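Local coordinates for protein fructose-bisphosphatase (Pyrococcus horikoshii, PDB 1VDW) that probably hydrolyses fructose 1,6-bisphosphate to fructose 6-phosphate and phosphate with the help of magnesium, as a homodimer of the inositol monophosphatase superfamily, at residues N240-E243 / L244-I248. Numbering follows the deposited sequence.
Sequences NNEE and LLETI
Asn241 sits just before helix 242-250 and caps its N-terminal end, OD1 accepting the backbone N-H of Leu244 at 2.9 Å. The donor lies in the plane of the amide, on a lone pair of OD1. With CG opposite the backbone N (chi1 -180°) and the amide turned about chi2, OD1 faces Leu244 N; the side chains of Asn241 and Leu244 cross at about a right angle, their CB atoms 4.0 Å apart. One residue on, the main chain takes over: Asn241 O receives Leu245 N at 3.0 Å, starting the i to i+4 series, which Glu242 O and Glu243 O continue to the N-H groups of Glu246 and Thr247. Replacing Asn241 by alanine removes OD1 and is likely to leave Leu244 N without its side-chain acceptor, so that the helix start may fray.

Along the outer face, Glu242 bends at chi2 (59°) and Glu246 reaches back to it, so that the two OE2 atoms come within 2.7 Å, their carboxylate planes 55° apart. Spacing this short suggests that one acid holds a proton; OE1 of Glu242 also forms a salt bridge with Lys217, which would ease the charge. On the inner side, Leu245 packs on strands 215-217 and 234-239, Ile248 on 234-239 and 189-193, while Leu244 rests on Pro149. This is an Asn N-cap, here opening the C-terminal helix that follows strand 234-239 and packs against the mixed sheet.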
ATOM      1  N   ASN A 240     -18.611  -3.281   5.297  1.00 11.75           N
ATOM      2  CA  ASN A 240     -19.635  -2.265   5.095  1.00 13.63           C
ATOM      3  C   ASN A 240     -20.964  -2.924   4.739  1.00 16.18           C
ATOM      4  O   ASN A 240     -21.904  -2.253   4.313  1.00 18.33           O
ATOM      5  CB  ASN A 240     -19.221  -1.335   3.953  1.00 13.07           C
ATOM      6  CG  ASN A 240     -19.101  -2.059   2.619  1.00 12.47           C
ATOM      7  OD1 ASN A 240     -19.261  -3.280   2.534  1.00 13.19           O
ATOM      8  ND2 ASN A 240     -18.810  -1.304   1.569  1.00 13.10           N
ATOM      9  N   ASN A 241     -21.045  -4.236   4.929  1.00 15.33           N
ATOM     10  CA  ASN A 241     -22.243  -4.983   4.568  1.00 17.38           C
ATOM     11  C   ASN A 241     -22.273  -6.296   5.344  1.00 17.30           C
ATOM     12  O   ASN A 241     -21.301  -7.049   5.334  1.00 16.98           O
ATOM     13  CB  ASN A 241     -22.203  -5.233   3.055  1.00 18.08           C
ATOM     14  CG  ASN A 241     -23.403  -5.995   2.547  1.00 20.11           C
ATOM     15  OD1 ASN A 241     -23.475  -7.216   2.666  1.00 21.29           O
ATOM     16  ND2 ASN A 241     -24.355  -5.271   1.969  1.00 20.62           N
ATOM     17  N   GLU A 242     -23.390  -6.564   6.018  1.00 18.78           N
ATOM     18  CA  GLU A 242     -23.536  -7.780   6.814  1.00 18.59           C
ATOM     19  C   GLU A 242     -23.466  -9.057   5.978  1.00 16.78           C
ATOM     20  O   GLU A 242     -22.849 -10.036   6.394  1.00 17.61           O
ATOM     21  CB  GLU A 242     -24.856  -7.743   7.592  1.00 20.64           C
ATOM     22  CG  GLU A 242     -25.143  -8.978   8.448  1.00 22.24           C
ATOM     23  CD  GLU A 242     -24.075  -9.255   9.496  1.00 23.26           C
ATOM     24  OE1 GLU A 242     -23.552  -8.290  10.094  1.00 25.20           O
ATOM     25  OE2 GLU A 242     -23.771 -10.443   9.736  1.00 24.78           O
ATOM     26  N   GLU A 243     -24.093  -9.051   4.806  1.00 17.86           N
ATOM     27  CA  GLU A 243     -24.072 -10.236   3.953  1.00 19.48           C
ATOM     28  C   GLU A 243     -22.648 -10.571   3.516  1.00 17.75           C
ATOM     29  O   GLU A 243     -22.260 -11.736   3.484  1.00 18.07           O
ATOM     30  CB  GLU A 243     -24.955 -10.036   2.718  1.00 21.15           C
ATOM     31  CG  GLU A 243     -25.088 -11.286   1.857  1.00 25.51           C
ATOM     32  CD  GLU A 243     -25.946 -11.067   0.625  1.00 28.74           C
ATOM     33  OE1 GLU A 243     -26.248 -12.061  -0.070  1.00 31.89           O
ATOM     34  OE2 GLU A 243     -26.315  -9.905   0.349  1.00 30.94           O
ATOM     35  N   LEU A 244     -21.872  -9.546   3.179  1.00 17.64           N
ATOM     36  CA  LEU A 244     -20.489  -9.747   2.763  1.00 16.78           C
ATOM     37  C   LEU A 244     -19.680 -10.306   3.929  1.00 14.55           C
ATOM     38  O   LEU A 244     -18.897 -11.242   3.766  1.00 15.55           O
ATOM     39  CB  LEU A 244     -19.884  -8.419   2.293  1.00 17.43           C
ATOM     40  CG  LEU A 244     -18.371  -8.383   2.046  1.00 16.71           C
ATOM     41  CD1 LEU A 244     -17.982  -9.446   1.035  1.00 17.62           C
ATOM     42  CD2 LEU A 244     -17.965  -6.996   1.557  1.00 17.22           C
ATOM     43  N   LEU A 245     -19.884  -9.732   5.108  1.00 15.59           N
ATOM     44  CA  LEU A 245     -19.176 -10.182   6.298  1.00 16.21           C
ATOM     45  C   LEU A 245     -19.471 -11.661   6.536  1.00 15.61           C
ATOM     46  O   LEU A 245     -18.564 -12.450   6.794  1.00 16.38           O
ATOM     47  CB  LEU A 245     -19.602  -9.347   7.511  1.00 17.46           C
ATOM     48  CG  LEU A 245     -18.700  -9.394   8.750  1.00 18.87           C
ATOM     49  CD1 LEU A 245     -19.040  -8.228   9.661  1.00 19.36           C
ATOM     50  CD2 LEU A 245     -18.857 -10.717   9.478  1.00 22.00           C
ATOM     51  N   GLU A 246     -20.742 -12.038   6.442  1.00 17.53           N
ATOM     52  CA  GLU A 246     -21.118 -13.431   6.645  1.00 18.51           C
ATOM     53  C   GLU A 246     -20.533 -14.332   5.562  1.00 18.50           C
ATOM     54  O   GLU A 246     -20.130 -15.462   5.838  1.00 18.82           O
ATOM     55  CB  GLU A 246     -22.643 -13.563   6.704  1.00 20.04           C
ATOM     56  CG  GLU A 246     -23.217 -13.075   8.027  1.00 22.48           C
ATOM     57  CD  GLU A 246     -24.717 -13.233   8.119  1.00 24.48           C
ATOM     58  OE1 GLU A 246     -25.232 -14.288   7.690  1.00 26.20           O
ATOM     59  OE2 GLU A 246     -25.379 -12.309   8.635  1.00 26.31           O
ATOM     60  N   THR A 247     -20.475 -13.829   4.332  1.00 18.61           N
ATOM     61  CA  THR A 247     -19.906 -14.603   3.235  1.00 19.35           C
ATOM     62  C   THR A 247     -18.423 -14.841   3.499  1.00 18.39           C
ATOM     63  O   THR A 247     -17.901 -15.924   3.240  1.00 17.97           O
ATOM     64  CB  THR A 247     -20.070 -13.872   1.891  1.00 20.99           C
ATOM     65  OG1 THR A 247     -21.460 -13.809   1.554  1.00 22.95           O
ATOM     66  CG2 THR A 247     -19.308 -14.598   0.786  1.00 23.24           C
ATOM     67  N   ILE A 248     -17.743 -13.824   4.023  1.00 16.27           N
ATOM     68  CA  ILE A 248     -16.327 -13.956   4.330  1.00 16.16           C
ATOM     69  C   ILE A 248     -16.132 -15.020   5.410  1.00 16.04           C
ATOM     70  O   ILE A 248     -15.260 -15.876   5.295  1.00 16.09           O
ATOM     71  CB  ILE A 248     -15.732 -12.608   4.808  1.00 15.75           C
ATOM     72  CG1 ILE A 248     -15.693 -11.624   3.634  1.00 16.23           C
ATOM     73  CG2 ILE A 248     -14.332 -12.821   5.379  1.00 15.51           C
ATOM     74  CD1 ILE A 248     -15.325 -10.205   4.023  1.00 17.28           C
TER